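Local coordinates for fucolectin-related protein (Streptococcus pneumoniae, PDB 2WMF), which probably hydrolyses host blood-group carbohydrate antigens, as the catalytic module of a family 98 glycoside hydrolase, at residues Lys212-Ser224 and Tyr353-Tyr366. Numbering follows the deposited sequence.
Sequences KNTPIRDDAGTDS and YQGLYSNDETMPLY
Ile216 and Thr362 bring the two backbones within 4.1 Å, CA to CA, and each CA lies near the other's carbonyl oxygen in a reciprocal pair of bent CA-H...O contacts. Just beyond, Asp219 N donates to Glu361 O (2.9 Å), where the first turn of helix 219-231 meets the type I turn Asp360-Met363. The Glu361 side chain illustrates how a carboxylate can receive a backbone amide in the first turn of a helix: Glu361 OE1 accepts from Gly221 N at 2.8 Å, nearly straight (168°) but from above the carboxylate plane, while OE2 pairs with Lys184, which also holds Asp218. The fold is a (beta/alpha)8 barrel, and this helix follows its sixth strand, 207-212; the loop 353-366, in the part of the chain assigned to the family 98 C-terminal domain, packs on the start of that helix. In the same turn Ala220 packs against Tyr353 and Tyr366. Ala220 CB sits over the face of Tyr353, 3.6 Å from the ring centroid in a CH-pi contact, and at the edge of Tyr366, with Ala220 CB 3.9 Å from Tyr366 CE1. Tyr353 OH donates to Ser224 OG (2.8 Å), which also bonds Leu374. With CG beside its own backbone N (chi1 -80°), Asp223 offers OD2 on its anti side to Tyr366 OH, a short 2.5 Å bond. A water donates to Tyr366 OH and Ala220 O and bonds Tyr357 OH, which also has Leu374 as a partner.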
ATOM      1  N   LYS A 212       2.617  -7.769  -2.387  1.00  7.13           N
ATOM      2  CA  LYS A 212       3.562  -7.830  -1.255  1.00  7.63           C
ATOM      3  C   LYS A 212       4.991  -7.661  -1.782  1.00  6.23           C
ATOM      4  O   LYS A 212       5.679  -8.645  -2.112  1.00  7.17           O
ATOM      5  CB  LYS A 212       3.443  -9.140  -0.494  1.00  8.10           C
ATOM      6  CG  LYS A 212       4.342  -9.204   0.777  1.00  8.39           C
ATOM      7  CD  LYS A 212       4.171 -10.468   1.619  1.00  9.64           C
ATOM      8  CE  LYS A 212       4.842 -10.266   2.997  1.00  9.47           C
ATOM      9  NZ  LYS A 212       6.320 -10.441   2.893  1.00  8.75           N
ATOM     10  N   ASN A 213       5.432  -6.401  -1.819  1.00  6.30           N
ATOM     11  CA  ASN A 213       6.629  -6.014  -2.591  1.00  7.32           C
ATOM     12  C   ASN A 213       8.008  -6.209  -1.933  1.00  7.86           C
ATOM     13  O   ASN A 213       9.024  -5.682  -2.411  1.00  8.58           O
ATOM     14  CB  ASN A 213       6.438  -4.627  -3.194  1.00  8.56           C
ATOM     15  CG  ASN A 213       6.313  -3.538  -2.194  1.00  6.67           C
ATOM     16  OD1 ASN A 213       6.460  -3.745  -0.977  1.00  7.77           O
ATOM     17  ND2 ASN A 213       6.022  -2.318  -2.703  1.00  7.48           N
ATOM     18  N   THR A 214       8.032  -7.055  -0.926  1.00  7.52           N
ATOM     19  CA  THR A 214       9.249  -7.536  -0.269  1.00  7.91           C
ATOM     20  C   THR A 214      10.398  -7.976  -1.207  1.00  8.79           C
ATOM     21  O   THR A 214      11.554  -7.615  -0.923  1.00  9.05           O
ATOM     22  CB  THR A 214       8.889  -8.758   0.633  1.00  8.36           C
ATOM     23  OG1 THR A 214       7.652  -8.515   1.340  1.00  8.06           O
ATOM     24  CG2 THR A 214      10.011  -9.081   1.642  1.00  9.69           C
ATOM     25  N   PRO A 215      10.102  -8.816  -2.225  1.00  9.06           N
ATOM     26  CA  PRO A 215      11.209  -9.414  -2.984  1.00  8.25           C
ATOM     27  C   PRO A 215      11.854  -8.516  -4.038  1.00  8.27           C
ATOM     28  O   PRO A 215      12.674  -8.994  -4.838  1.00  9.00           O
ATOM     29  CB  PRO A 215      10.569 -10.641  -3.639  1.00  8.97           C
ATOM     30  CG  PRO A 215       9.146 -10.164  -3.931  1.00  8.57           C
ATOM     31  CD  PRO A 215       8.799  -9.338  -2.720  1.00  8.63           C
ATOM     32  N   ILE A 216      11.504  -7.220  -4.029  1.00  7.80           N
ATOM     33  CA  ILE A 216      12.203  -6.214  -4.826  1.00  8.82           C
ATOM     34  C   ILE A 216      12.354  -6.609  -6.277  1.00  8.58           C
ATOM     35  O   ILE A 216      13.448  -6.541  -6.878  1.00  9.16           O
ATOM     36  CB  ILE A 216      13.541  -5.718  -4.168  1.00  8.77           C
ATOM     37  CG1 ILE A 216      14.548  -6.829  -3.913  1.00 10.37           C
ATOM     38  CG2 ILE A 216      13.256  -4.970  -2.885  1.00  8.62           C
ATOM     39  CD1 ILE A 216      15.940  -6.275  -3.613  1.00 10.77           C
ATOM     40  N   ARG A 217      11.224  -7.007  -6.845  1.00  8.94           N
ATOM     41  CA  ARG A 217      11.113  -7.376  -8.277  1.00 10.06           C
ATOM     42  C   ARG A 217       9.650  -7.191  -8.679  1.00  7.77           C
ATOM     43  O   ARG A 217       8.732  -7.310  -7.836  1.00  7.81           O
ATOM     44  CB  ARG A 217      11.428  -8.851  -8.524  1.00 11.41           C
ATOM     45  CG  ARG A 217      12.716  -9.389  -8.076  1.00 17.59           C
ATOM     46  CD  ARG A 217      12.698 -10.897  -8.421  1.00 19.19           C
ATOM     47  NE  ARG A 217      12.532 -11.080  -9.862  1.00 23.89           N
ATOM     48  CZ  ARG A 217      13.492 -10.912 -10.769  1.00 27.07           C
ATOM     49  NH1 ARG A 217      14.744 -10.592 -10.398  1.00 27.67           N
ATOM     50  NH2 ARG A 217      13.199 -11.065 -12.054  1.00 26.87           N
ATOM     51  N   ASP A 218       9.444  -6.885  -9.941  1.00  7.30           N
ATOM     52  CA  ASP A 218       8.128  -6.926 -10.537  1.00  7.32           C
ATOM     53  C   ASP A 218       7.121  -6.007  -9.890  1.00  7.24           C
ATOM     54  O   ASP A 218       5.920  -6.301  -9.926  1.00  7.09           O
ATOM     55  CB  ASP A 218       7.556  -8.362 -10.524  1.00  8.41           C
ATOM     56  CG  ASP A 218       8.246  -9.286 -11.497  1.00  7.11           C
ATOM     57  OD1 ASP A 218       9.145  -8.845 -12.258  1.00  8.69           O
ATOM     58  OD2 ASP A 218       7.886 -10.491 -11.525  1.00  7.92           O
ATOM     59  N   ASP A 219       7.542  -4.861  -9.335  1.00  7.16           N
ATOM     60  CA  ASP A 219       6.565  -3.994  -8.640  1.00  7.97           C
ATOM     61  C   ASP A 219       5.462  -3.441  -9.573  1.00  8.01           C
ATOM     62  O   ASP A 219       4.277  -3.395  -9.193  1.00  8.33           O
ATOM     63  CB  ASP A 219       7.247  -2.851  -7.876  1.00  7.75           C
ATOM     64  CG  ASP A 219       7.951  -3.327  -6.599  1.00  7.15           C
ATOM     65  OD1 ASP A 219       7.899  -4.537  -6.279  1.00  7.07           O
ATOM     66  OD2 ASP A 219       8.510  -2.462  -5.882  1.00  8.60           O
ATOM     67  N   ALA A 220       5.854  -3.004 -10.776  1.00  7.34           N
ATOM     68  CA  ALA A 220       4.897  -2.398 -11.733  1.00  7.52           C
ATOM     69  C   ALA A 220       4.003  -3.527 -12.317  1.00  7.81           C
ATOM     70  O   ALA A 220       2.735  -3.424 -12.347  1.00  7.80           O
ATOM     71  CB  ALA A 220       5.641  -1.621 -12.842  1.00  7.77           C
ATOM     72  N   GLY A 221       4.622  -4.627 -12.731  1.00  7.96           N
ATOM     73  CA  GLY A 221       3.865  -5.733 -13.272  1.00  8.16           C
ATOM     74  C   GLY A 221       2.856  -6.302 -12.277  1.00  7.99           C
ATOM     75  O   GLY A 221       1.752  -6.720 -12.657  1.00  9.08           O
ATOM     76  N   THR A 222       3.236  -6.337 -11.001  1.00  6.58           N
ATOM     77  CA  THR A 222       2.385  -6.935  -9.996  1.00  6.78           C
ATOM     78  C   THR A 222       1.157  -6.039  -9.794  1.00  6.07           C
ATOM     79  O   THR A 222       0.029  -6.534  -9.698  1.00  7.39           O
ATOM     80  CB  THR A 222       3.116  -7.234  -8.658  1.00  7.14           C
ATOM     81  OG1 THR A 222       4.170  -8.197  -8.878  1.00  7.54           O
ATOM     82  CG2 THR A 222       2.147  -7.791  -7.556  1.00  8.36           C
ATOM     83  N   ASP A 223       1.378  -4.740  -9.678  1.00  6.69           N
ATOM     84  CA  ASP A 223       0.265  -3.783  -9.600  1.00  5.93           C
ATOM     85  C   ASP A 223      -0.683  -3.950 -10.792  1.00  6.36           C
ATOM     86  O   ASP A 223      -1.918  -3.862 -10.632  1.00  7.14           O
ATOM     87  CB  ASP A 223       0.752  -2.363  -9.545  1.00  6.07           C
ATOM     88  CG  ASP A 223       1.234  -1.920  -8.155  1.00  7.61           C
ATOM     89  OD1 ASP A 223       1.042  -2.642  -7.178  1.00  8.03           O
ATOM     90  OD2 ASP A 223       1.770  -0.779  -8.053  1.00  9.10           O
ATOM     91  N   SER A 224      -0.133  -4.123 -11.988  1.00  6.43           N
ATOM     92  CA  SER A 224      -0.937  -4.225 -13.219  1.00  6.94           C
ATOM     93  C   SER A 224      -1.808  -5.486 -13.199  1.00  6.64           C
ATOM     94  O   SER A 224      -3.006  -5.478 -13.600  1.00  7.23           O
ATOM     95  CB  SER A 224      -0.057  -4.215 -14.474  1.00  6.90           C
ATOM     96  OG  SER A 224       0.503  -2.931 -14.692  1.00  8.16           O
ATOM     97  N   TYR A 353       7.877  -1.606 -18.699  1.00 11.34           N
ATOM     98  CA  TYR A 353       7.520  -0.344 -18.069  1.00 11.71           C
ATOM     99  C   TYR A 353       8.581   0.758 -18.263  1.00 11.44           C
ATOM    100  O   TYR A 353       8.331   1.949 -17.986  1.00 10.40           O
ATOM    101  CB  TYR A 353       7.225  -0.571 -16.584  1.00 10.42           C
ATOM    102  CG  TYR A 353       6.034  -1.500 -16.402  1.00  8.34           C
ATOM    103  CD1 TYR A 353       4.737  -0.999 -16.441  1.00  7.47           C
ATOM    104  CD2 TYR A 353       6.193  -2.868 -16.237  1.00  8.89           C
ATOM    105  CE1 TYR A 353       3.639  -1.832 -16.289  1.00  8.27           C
ATOM    106  CE2 TYR A 353       5.092  -3.717 -16.109  1.00  8.99           C
ATOM    107  CZ  TYR A 353       3.826  -3.197 -16.158  1.00  7.96           C
ATOM    108  OH  TYR A 353       2.757  -4.038 -15.992  1.00  9.64           O
ATOM    109  N   GLN A 354       9.734   0.377 -18.796  1.00 13.44           N
ATOM    110  CA  GLN A 354      10.796   1.367 -19.137  1.00 15.57           C
ATOM    111  C   GLN A 354      10.287   2.337 -20.198  1.00 16.06           C
ATOM    112  O   GLN A 354       9.556   1.959 -21.137  1.00 18.14           O
ATOM    113  CB  GLN A 354      12.003   0.633 -19.668  1.00 17.89           C
ATOM    114  CG  GLN A 354      12.624  -0.298 -18.686  1.00 20.94           C
ATOM    115  CD  GLN A 354      13.567   0.386 -17.743  1.00 26.48           C
ATOM    116  OE1 GLN A 354      13.912   1.563 -17.916  1.00 31.40           O
ATOM    117  NE2 GLN A 354      14.019  -0.355 -16.737  1.00 29.71           N
ATOM    118  N   GLY A 355      10.623   3.607 -20.057  1.00 15.68           N
ATOM    119  CA  GLY A 355      10.078   4.612 -20.955  1.00 14.85           C
ATOM    120  C   GLY A 355       8.658   5.033 -20.779  1.00 14.94           C
ATOM    121  O   GLY A 355       8.236   6.029 -21.356  1.00 15.70           O
ATOM    122  N   LEU A 356       7.907   4.277 -19.975  1.00 12.75           N
ATOM    123  CA  LEU A 356       6.518   4.595 -19.693  1.00 13.57           C
ATOM    124  C   LEU A 356       6.407   5.171 -18.324  1.00 12.33           C
ATOM    125  O   LEU A 356       6.222   6.389 -18.166  1.00 12.04           O
ATOM    126  CB  LEU A 356       5.577   3.357 -19.844  1.00 12.87           C
ATOM    127  CG  LEU A 356       5.370   2.873 -21.250  1.00 12.90           C
ATOM    128  CD1 LEU A 356       4.673   1.489 -21.223  1.00 13.42           C
ATOM    129  CD2 LEU A 356       4.628   3.967 -22.063  1.00 14.10           C
ATOM    130  N   TYR A 357       6.567   4.335 -17.298  1.00 11.01           N
ATOM    131  CA  TYR A 357       6.339   4.844 -15.978  1.00 10.90           C
ATOM    132  C   TYR A 357       7.052   4.231 -14.805  1.00  9.38           C
ATOM    133  O   TYR A 357       6.851   4.669 -13.670  1.00  9.96           O
ATOM    134  CB  TYR A 357       4.873   4.918 -15.719  1.00 10.10           C
ATOM    135  CG  TYR A 357       4.064   3.641 -15.579  1.00  9.98           C
ATOM    136  CD1 TYR A 357       4.065   2.907 -14.408  1.00 10.93           C
ATOM    137  CD2 TYR A 357       3.191   3.243 -16.582  1.00  9.59           C
ATOM    138  CE1 TYR A 357       3.257   1.751 -14.274  1.00  9.34           C
ATOM    139  CE2 TYR A 357       2.371   2.099 -16.438  1.00  8.05           C
ATOM    140  CZ  TYR A 357       2.399   1.399 -15.271  1.00  8.45           C
ATOM    141  OH  TYR A 357       1.561   0.322 -15.121  1.00  8.43           O
ATOM    142  N   SER A 358       7.903   3.241 -15.058  1.00  9.49           N
ATOM    143  CA  SER A 358       8.807   2.765 -14.018  1.00 10.06           C
ATOM    144  C   SER A 358      10.131   2.382 -14.661  1.00 10.99           C
ATOM    145  O   SER A 358      10.194   1.460 -15.505  1.00 12.20           O
ATOM    146  CB  SER A 358       8.263   1.539 -13.252  1.00  9.90           C
ATOM    147  OG  SER A 358       9.220   1.126 -12.268  1.00 11.30           O
ATOM    148  N   ASN A 359      11.189   3.065 -14.214  1.00 11.34           N
ATOM    149  CA  ASN A 359      12.559   2.746 -14.617  1.00 11.35           C
ATOM    150  C   ASN A 359      13.135   1.593 -13.789  1.00 11.32           C
ATOM    151  O   ASN A 359      14.212   1.058 -14.113  1.00 14.20           O
ATOM    152  CB  ASN A 359      13.476   3.980 -14.459  1.00 12.40           C
ATOM    153  CG  ASN A 359      13.082   5.180 -15.344  1.00 13.93           C
ATOM    154  OD1 ASN A 359      13.273   6.347 -14.940  1.00 20.44           O
ATOM    155  ND2 ASN A 359      12.588   4.909 -16.549  1.00 14.63           N
ATOM    156  N   ASP A 360      12.445   1.209 -12.696  1.00 10.39           N
ATOM    157  CA  ASP A 360      13.038   0.301 -11.720  1.00 10.64           C
ATOM    158  C   ASP A 360      11.953  -0.478 -10.977  1.00  9.52           C
ATOM    159  O   ASP A 360      11.398  -0.006  -9.969  1.00 10.54           O
ATOM    160  CB  ASP A 360      13.843   1.086 -10.681  1.00 11.55           C
ATOM    161  CG  ASP A 360      14.575   0.189  -9.682  1.00 12.04           C
ATOM    162  OD1 ASP A 360      14.487  -1.056  -9.753  1.00 10.74           O
ATOM    163  OD2 ASP A 360      15.219   0.765  -8.774  1.00 18.07           O
ATOM    164  N   GLU A 361      11.656  -1.663 -11.486  1.00  9.21           N
ATOM    165  CA  GLU A 361      10.611  -2.519 -10.897  1.00  9.05           C
ATOM    166  C   GLU A 361      11.026  -3.163  -9.574  1.00  8.78           C
ATOM    167  O   GLU A 361      10.212  -3.836  -8.938  1.00  8.82           O
ATOM    168  CB  GLU A 361      10.107  -3.550 -11.868  1.00  9.79           C
ATOM    169  CG  GLU A 361       9.248  -3.050 -13.013  1.00 10.39           C
ATOM    170  CD  GLU A 361       8.425  -4.180 -13.568  1.00  8.79           C
ATOM    171  OE1 GLU A 361       7.461  -4.580 -12.861  1.00  8.50           O
ATOM    172  OE2 GLU A 361       8.771  -4.651 -14.672  1.00 10.99           O
ATOM    173  N   THR A 362      12.273  -2.940  -9.128  1.00  8.20           N
ATOM    174  CA  THR A 362      12.707  -3.430  -7.831  1.00  8.18           C
ATOM    175  C   THR A 362      12.125  -2.590  -6.693  1.00  8.02           C
ATOM    176  O   THR A 362      12.112  -3.034  -5.553  1.00  8.50           O
ATOM    177  CB  THR A 362      14.248  -3.548  -7.647  1.00  7.77           C
ATOM    178  OG1 THR A 362      14.815  -2.261  -7.424  1.00  8.22           O
ATOM    179  CG2 THR A 362      14.883  -4.277  -8.825  1.00  9.67           C
ATOM    180  N   MET A 363      11.647  -1.387  -7.030  1.00  8.14           N
ATOM    181  CA  MET A 363      11.119  -0.457  -6.051  1.00  7.84           C
ATOM    182  C   MET A 363       9.763   0.105  -6.501  1.00  7.61           C
ATOM    183  O   MET A 363       9.405   0.029  -7.666  1.00  7.67           O
ATOM    184  CB  MET A 363      12.119   0.691  -5.860  1.00  8.79           C
ATOM    185  CG  MET A 363      13.418   0.190  -5.212  1.00  9.51           C
ATOM    186  SD  MET A 363      13.171  -0.184  -3.472  1.00 10.49           S
ATOM    187  CE  MET A 363      13.182   1.508  -2.772  1.00  9.94           C
ATOM    188  N   PRO A 364       8.987   0.575  -5.532  1.00  8.28           N
ATOM    189  CA  PRO A 364       7.565   0.794  -5.823  1.00  7.44           C
ATOM    190  C   PRO A 364       7.211   2.112  -6.471  1.00  8.19           C
ATOM    191  O   PRO A 364       6.102   2.231  -7.032  1.00  7.48           O
ATOM    192  CB  PRO A 364       6.928   0.721  -4.412  1.00  7.85           C
ATOM    193  CG  PRO A 364       8.013   1.183  -3.496  1.00  7.40           C
ATOM    194  CD  PRO A 364       9.264   0.646  -4.091  1.00  9.50           C
ATOM    195  N   LEU A 365       8.068   3.136  -6.374  1.00  7.18           N
ATOM    196  CA  LEU A 365       7.622   4.465  -6.806  1.00  8.28           C
ATOM    197  C   LEU A 365       7.541   4.528  -8.337  1.00  8.14           C
ATOM    198  O   LEU A 365       8.376   3.983  -9.032  1.00 10.32           O
ATOM    199  CB  LEU A 365       8.505   5.592  -6.248  1.00  7.12           C
ATOM    200  CG  LEU A 365       8.732   5.609  -4.738  1.00  7.12           C
ATOM    201  CD1 LEU A 365       9.677   6.775  -4.309  1.00  8.46           C
ATOM    202  CD2 LEU A 365       7.370   5.636  -3.989  1.00  8.25           C
ATOM    203  N   TYR A 366       6.492   5.198  -8.828  1.00  7.84           N
ATOM    204  CA  TYR A 366       6.342   5.414 -10.273  1.00  7.81           C
ATOM    205  C   TYR A 366       6.959   6.774 -10.681  1.00  8.06           C
ATOM    206  O   TYR A 366       6.861   7.742  -9.947  1.00  8.10           O
ATOM    207  CB  TYR A 366       4.869   5.403 -10.657  1.00  7.89           C
ATOM    208  CG  TYR A 366       4.275   4.016 -10.530  1.00  7.33           C
ATOM    209  CD1 TYR A 366       4.919   2.919 -11.113  1.00  8.59           C
ATOM    210  CD2 TYR A 366       3.115   3.774  -9.773  1.00  9.62           C
ATOM    211  CE1 TYR A 366       4.383   1.637 -11.013  1.00  7.84           C
ATOM    212  CE2 TYR A 366       2.573   2.485  -9.677  1.00 10.98           C
ATOM    213  CZ  TYR A 366       3.203   1.415 -10.299  1.00  8.54           C
ATOM    214  OH  TYR A 366       2.673   0.132 -10.226  1.00  9.47           O
TER
HETATM  215  O   HOH W   1       1.807  -0.787 -12.723  1.00  8.54           O